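Local coordinates for protein PatF (Prochloron didemni, PDB 4BG2) that belongs to the cyanobactin prenyltransferase family and probably acts in patellamide biosynthesis, though whether it transfers prenyl groups itself is uncertain, at residues 251-256 with 277-282; 148-153 with 171-176. One frame throughout, in Å; residues are numbered along the deposited sequence.

Contact 1. Residues 251-256 with 277-282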
loop_
_atom_site.group_PDB
_atom_site.type_symbol
_atom_site.label_atom_id
_atom_site.label_comp_id
_atom_site.label_asym_id
_atom_site.label_seq_id
_atom_site.Cartn_x
_atom_site.Cartn_y
_atom_site.Cartn_z
ATOM N N LYS A 251 -12.731 -2.519 -15.723
ATOM C CA LYS A 251 -13.152 -3.515 -16.708
ATOM C C LYS A 251 -12.000 -4.049 -17.558
ATOM O O LYS A 251 -12.130 -5.070 -18.211
ATOM C CB LYS A 251 -14.272 -2.947 -17.586
ATOM C CG LYS A 251 -15.576 -2.818 -16.813
ATOM C CD LYS A 251 -16.561 -1.801 -17.373
ATOM C CE LYS A 251 -17.546 -1.397 -16.281
ATOM N NZ LYS A 251 -18.674 -0.580 -16.794
ATOM N N ASP A 252 -10.861 -3.371 -17.519
ATOM C CA ASP A 252 -9.667 -3.853 -18.194
ATOM C C ASP A 252 -8.974 -5.010 -17.468
ATOM O O ASP A 252 -8.142 -5.675 -18.078
ATOM C CB ASP A 252 -8.670 -2.702 -18.400
ATOM C CG ASP A 252 -9.088 -1.744 -19.519
ATOM O OD1 ASP A 252 -9.903 -2.119 -20.401
ATOM O OD2 ASP A 252 -8.577 -0.600 -19.511
ATOM N N LEU A 253 -9.278 -5.257 -16.189
ATOM C CA LEU A 253 -8.549 -6.307 -15.454
ATOM C C LEU A 253 -8.656 -7.701 -16.083
ATOM O O LEU A 253 -7.643 -8.377 -16.226
ATOM C CB LEU A 253 -8.937 -6.381 -13.966
ATOM C CG LEU A 253 -8.523 -5.253 -13.015
ATOM C CD1 LEU A 253 -8.950 -5.643 -11.608
ATOM C CD2 LEU A 253 -7.034 -4.926 -13.048
ATOM N N PRO A 254 -9.878 -8.147 -16.441
ATOM C CA PRO A 254 -10.020 -9.473 -17.091
ATOM C C PRO A 254 -9.249 -9.647 -18.403
ATOM O O PRO A 254 -9.044 -10.779 -18.846
ATOM C CB PRO A 254 -11.528 -9.581 -17.355
ATOM C CG PRO A 254 -12.159 -8.658 -16.372
ATOM C CD PRO A 254 -11.192 -7.526 -16.178
ATOM N N LYS A 255 -8.848 -8.546 -19.033
ATOM C CA LYS A 255 -7.984 -8.618 -20.215
ATOM C C LYS A 255 -6.597 -9.123 -19.855
ATOM O O LYS A 255 -5.949 -9.728 -20.684
ATOM C CB LYS A 255 -7.879 -7.254 -20.908
ATOM C CG LYS A 255 -9.224 -6.742 -21.396
ATOM C CD LYS A 255 -9.124 -5.450 -22.193
ATOM C CE LYS A 255 -10.518 -4.879 -22.422
ATOM N NZ LYS A 255 -10.609 -3.924 -23.568
ATOM N N TYR A 256 -6.142 -8.893 -18.621
ATOM C CA TYR A 256 -4.752 -9.179 -18.277
ATOM C C TYR A 256 -4.540 -10.215 -17.184
ATOM O O TYR A 256 -3.439 -10.759 -17.061
ATOM C CB TYR A 256 -4.037 -7.884 -17.887
ATOM C CG TYR A 256 -4.304 -6.757 -18.850
ATOM C CD1 TYR A 256 -3.797 -6.792 -20.151
ATOM C CD2 TYR A 256 -5.102 -5.680 -18.487
ATOM C CE1 TYR A 256 -4.064 -5.772 -21.048
ATOM C CE2 TYR A 256 -5.377 -4.660 -19.381
ATOM C CZ TYR A 256 -4.857 -4.709 -20.654
ATOM O OH TYR A 256 -5.129 -3.690 -21.533
ATOM N N THR A 277 -11.449 5.076 -8.052
ATOM C CA THR A 277 -10.605 5.821 -8.984
ATOM C C THR A 277 -9.551 4.920 -9.646
ATOM O O THR A 277 -9.135 5.183 -10.759
ATOM C CB THR A 277 -9.862 6.964 -8.279
ATOM O OG1 THR A 277 -9.144 6.445 -7.150
ATOM C CG2 THR A 277 -10.829 8.015 -7.810
ATOM N N ASP A 278 -9.148 3.855 -8.959
ATOM C CA ASP A 278 -8.157 2.932 -9.474
ATOM C C ASP A 278 -8.158 1.626 -8.676
ATOM O O ASP A 278 -8.604 1.586 -7.524
ATOM C CB ASP A 278 -6.759 3.582 -9.435
ATOM C CG ASP A 278 -6.360 4.041 -8.043
ATOM O OD1 ASP A 278 -5.814 3.208 -7.287
ATOM O OD2 ASP A 278 -6.573 5.231 -7.689
ATOM N N VAL A 279 -7.616 0.584 -9.305
ATOM C CA VAL A 279 -7.437 -0.734 -8.706
ATOM C C VAL A 279 -6.016 -1.159 -8.968
ATOM O O VAL A 279 -5.340 -0.581 -9.809
ATOM C CB VAL A 279 -8.415 -1.780 -9.260
ATOM C CG1 VAL A 279 -9.830 -1.317 -8.996
ATOM C CG2 VAL A 279 -8.233 -2.002 -10.775
ATOM N N ALA A 280 -5.546 -2.134 -8.208
ATOM C CA ALA A 280 -4.240 -2.690 -8.445
ATOM C C ALA A 280 -4.225 -4.136 -8.054
ATOM O O ALA A 280 -4.819 -4.532 -7.061
ATOM C CB ALA A 280 -3.168 -1.920 -7.680
ATOM N N ILE A 281 -3.517 -4.926 -8.842
ATOM C CA ILE A 281 -3.238 -6.282 -8.494
ATOM C C ILE A 281 -1.777 -6.380 -8.085
ATOM O O ILE A 281 -0.898 -5.933 -8.806
ATOM C CB ILE A 281 -3.507 -7.228 -9.669
ATOM C CG1 ILE A 281 -4.950 -7.085 -10.123
ATOM C CG2 ILE A 281 -3.203 -8.676 -9.267
ATOM C CD1 ILE A 281 -5.985 -7.430 -9.063
ATOM N N ALA A 282 -1.541 -7.001 -6.935
ATOM C CA ALA A 282 -0.185 -7.238 -6.434
ATOM C C ALA A 282 0.048 -8.729 -6.438
ATOM O O ALA A 282 -0.726 -9.490 -5.830
ATOM C CB ALA A 282 -0.018 -6.657 -5.034
#
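The short turn bearing L253 stands off strand 276-284 without any backbone pairing, the CA of L253 lying 8.8 Å from the CA of I281, its nearest counterpart. L253 alone of residues 251-256 makes the contact. With its CG anti to the carbonyl carbon (chi1 -70°) and the rest of the chain extended, L253 reaches toward V279 tip to tip, and its forked end closes around a single methyl. V279 CG2 sits 3.8 Å from L253 CD1 and 3.9 Å from L253 CD2, so both branches share the same partner. The CD2 branch alone also reaches the next outward residue of the strand, passing I281 CG1 slantwise at 4.2 Å. V279 and I281 point from the strand toward the turn, whereas A280 between them turns away. This is the layering of a closed ten-stranded antiparallel barrel wrapped by helices, as in the prenyltransferase barrels: the outer face of strand 276-284 meets peripheral elements, and A280 faces the interior side. Neighbouring strands widen the apolar patch, since L253 also touches F298 and H247, and V279 and I281 lie against Y300 and F298 respectively. Two i to i+3 backbone bonds, K255 N to D252 O at 3.1 Å and Y256 N to L253 O at 2.9 Å, have the 3-10 spacing and hold this weakly bonded helical turn. The ring of Y256 meets that of H247, planes about 20° apart, which ties the turn to strand 242-247, next to strand 276-284 in the barrel.

Contact 2. Residues 148-153 with 171-176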
loop_
_atom_site.group_PDB
_atom_site.type_symbol
_atom_site.label_atom_id
_atom_site.label_comp_id
_atom_site.label_asym_id
_atom_site.label_seq_id
_atom_site.Cartn_x
_atom_site.Cartn_y
_atom_site.Cartn_z
ATOM N N GLU A 148 18.836 10.198 -1.712
ATOM C CA GLU A 148 19.115 10.188 -0.264
ATOM C C GLU A 148 18.016 9.498 0.569
ATOM O O GLU A 148 18.302 8.810 1.555
ATOM C CB GLU A 148 19.447 11.589 0.275
ATOM C CG GLU A 148 18.281 12.536 0.558
ATOM C CD GLU A 148 17.811 13.312 -0.665
ATOM O OE1 GLU A 148 17.588 12.681 -1.734
ATOM O OE2 GLU A 148 17.654 14.552 -0.551
ATOM N N LEU A 149 16.758 9.650 0.157
ATOM C CA LEU A 149 15.650 8.951 0.816
ATOM C C LEU A 149 15.790 7.455 0.607
ATOM O O LEU A 149 15.653 6.670 1.543
ATOM C CB LEU A 149 14.296 9.409 0.256
ATOM C CG LEU A 149 13.960 10.895 0.336
ATOM C CD1 LEU A 149 12.542 11.170 -0.122
ATOM C CD2 LEU A 149 14.165 11.387 1.755
ATOM N N ALA A 150 16.036 7.062 -0.643
ATOM C CA ALA A 150 16.132 5.661 -1.030
ATOM C C ALA A 150 17.323 5.000 -0.370
ATOM O O ALA A 150 17.233 3.830 -0.004
ATOM C CB ALA A 150 16.238 5.531 -2.547
ATOM N N ARG A 151 18.430 5.732 -0.198
ATOM C CA ARG A 151 19.598 5.200 0.543
ATOM C C ARG A 151 19.290 4.858 1.984
ATOM O O ARG A 151 19.610 3.773 2.456
ATOM C CB ARG A 151 20.764 6.181 0.565
ATOM C CG ARG A 151 21.618 6.103 -0.675
ATOM C CD ARG A 151 22.913 6.873 -0.530
ATOM N NE ARG A 151 23.744 6.518 -1.677
ATOM C CZ ARG A 151 23.693 7.126 -2.854
ATOM N NH1 ARG A 151 22.894 8.176 -3.037
ATOM N NH2 ARG A 151 24.469 6.692 -3.843
ATOM N N THR A 152 18.667 5.797 2.685
ATOM C CA THR A 152 18.259 5.573 4.067
ATOM C C THR A 152 17.387 4.322 4.172
ATOM O O THR A 152 17.650 3.452 5.002
ATOM C CB THR A 152 17.477 6.766 4.593
ATOM O OG1 THR A 152 18.259 7.963 4.453
ATOM C CG2 THR A 152 17.092 6.548 6.059
ATOM N N ALA A 153 16.369 4.211 3.308
ATOM C CA ALA A 153 15.485 3.020 3.298
ATOM C C ALA A 153 16.266 1.736 3.031
ATOM O O ALA A 153 16.059 0.715 3.698
ATOM C CB ALA A 153 14.367 3.180 2.264
ATOM N N ARG A 171 17.377 4.975 -7.773
ATOM C CA ARG A 171 16.910 5.998 -8.709
ATOM C C ARG A 171 15.386 6.066 -8.889
ATOM O O ARG A 171 14.851 7.156 -9.019
ATOM C CB ARG A 171 17.548 5.802 -10.086
ATOM C CG ARG A 171 19.072 5.930 -10.145
ATOM C CD ARG A 171 19.598 7.276 -9.667
ATOM N NE ARG A 171 18.863 8.411 -10.240
ATOM C CZ ARG A 171 19.030 9.687 -9.876
ATOM N NH1 ARG A 171 19.916 10.021 -8.944
ATOM N NH2 ARG A 171 18.308 10.640 -10.449
ATOM N N ASP A 172 14.682 4.930 -8.890
ATOM C CA ASP A 172 13.242 4.914 -9.225
ATOM C C ASP A 172 12.274 4.657 -8.054
ATOM O O ASP A 172 11.056 4.598 -8.262
ATOM C CB ASP A 172 12.988 3.902 -10.343
ATOM C CG ASP A 172 13.586 4.348 -11.693
ATOM O OD1 ASP A 172 14.032 5.523 -11.827
ATOM O OD2 ASP A 172 13.600 3.518 -12.624
ATOM N N THR A 173 12.803 4.520 -6.835
ATOM C CA THR A 173 11.953 4.307 -5.649
ATOM C C THR A 173 11.053 5.511 -5.493
ATOM O O THR A 173 11.510 6.637 -5.347
ATOM C CB THR A 173 12.788 4.033 -4.375
ATOM O OG1 THR A 173 13.372 2.743 -4.486
ATOM C CG2 THR A 173 11.940 4.050 -3.106
HETATM N N MSE A 174 9.753 5.263 -5.557
HETATM C CA MSE A 174 8.759 6.318 -5.397
HETATM C C MSE A 174 7.899 6.110 -4.162
HETATM O O MSE A 174 7.233 7.021 -3.728
HETATM C CB MSE A 174 7.869 6.325 -6.633
HETATM C CG MSE A 174 7.513 7.723 -7.105
HETATM SE SE MSE A 174 6.460 7.481 -8.781
HETATM C CE MSE A 174 4.781 6.949 -7.890
ATOM N N VAL A 175 7.898 4.905 -3.619
ATOM C CA VAL A 175 7.180 4.604 -2.392
ATOM C C VAL A 175 8.105 3.774 -1.496
ATOM O O VAL A 175 8.806 2.880 -1.964
ATOM C CB VAL A 175 5.886 3.769 -2.639
ATOM C CG1 VAL A 175 5.024 3.755 -1.395
ATOM C CG2 VAL A 175 5.072 4.282 -3.807
ATOM N N ILE A 176 8.055 4.040 -0.199
ATOM C CA ILE A 176 8.720 3.212 0.798
ATOM C C ILE A 176 7.688 2.731 1.815
ATOM O O ILE A 176 6.948 3.526 2.388
ATOM C CB ILE A 176 9.841 3.985 1.507
ATOM C CG1 ILE A 176 10.879 4.449 0.485
ATOM C CG2 ILE A 176 10.483 3.114 2.580
ATOM C CD1 ILE A 176 11.771 5.567 0.998
#
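I176 lays its side chain against the methyl of A153, its CD1 at 3.7 Å and its CG2 at 3.9 Å from A153 CB. Its CG1 lies anti to the carbonyl carbon (chi1 -60°), and the near-extended chi2 carries the delta methyl on toward helix 147-157, where it also comes within 4.1 Å of L149 O. One turn back on the helix, A150 CB faces T173 CB at 4.2 Å. Both partners on the strand point to the helix although they are three residues apart, because M174 has a psi of -17° that breaks the usual alternation. Helix 148-153 and strand 173-176 lie at 47°, their axes 9.2 Å apart at closest approach, so the helix packs slantwise on the barrel wall; F106 of helix 101-110 and I140 of strand 133-140 also touch I176. T173 spends its hydroxyl on L169 O, back in the preceding helix, and so contributes its carbon side to A150. Nearby, R151 and R171 both bridge to E147, whose carboxylate probably offsets their like charges. Across the contact itself no hydrogen bond forms, which implies that cohesion here comes from the fit of small alanine methyls against the branched side chains.

In the fold
Both contacts are buried, no hydrogen bond crosses either, and each sets a helical element against a strand of the same antiparallel barrel. They lie on different strands, 276-284 for contact 1 and 173-181 for contact 2, with centres 26 Å apart and nearest atoms about 11 Å apart; contact 2 closes in the chain before contact 1 opens. Their chemistry differs with the helical partner. In contact 1 a short, weakly bonded turn contacts the strand through a single leucine, whereas in contact 2 a regular helix presents alanines and comes closer by backbone. Around contact 2 lie salt bridges of R151 and R171 to E147, whereas the neighbours of contact 1 from adjoining strands are largely aromatic.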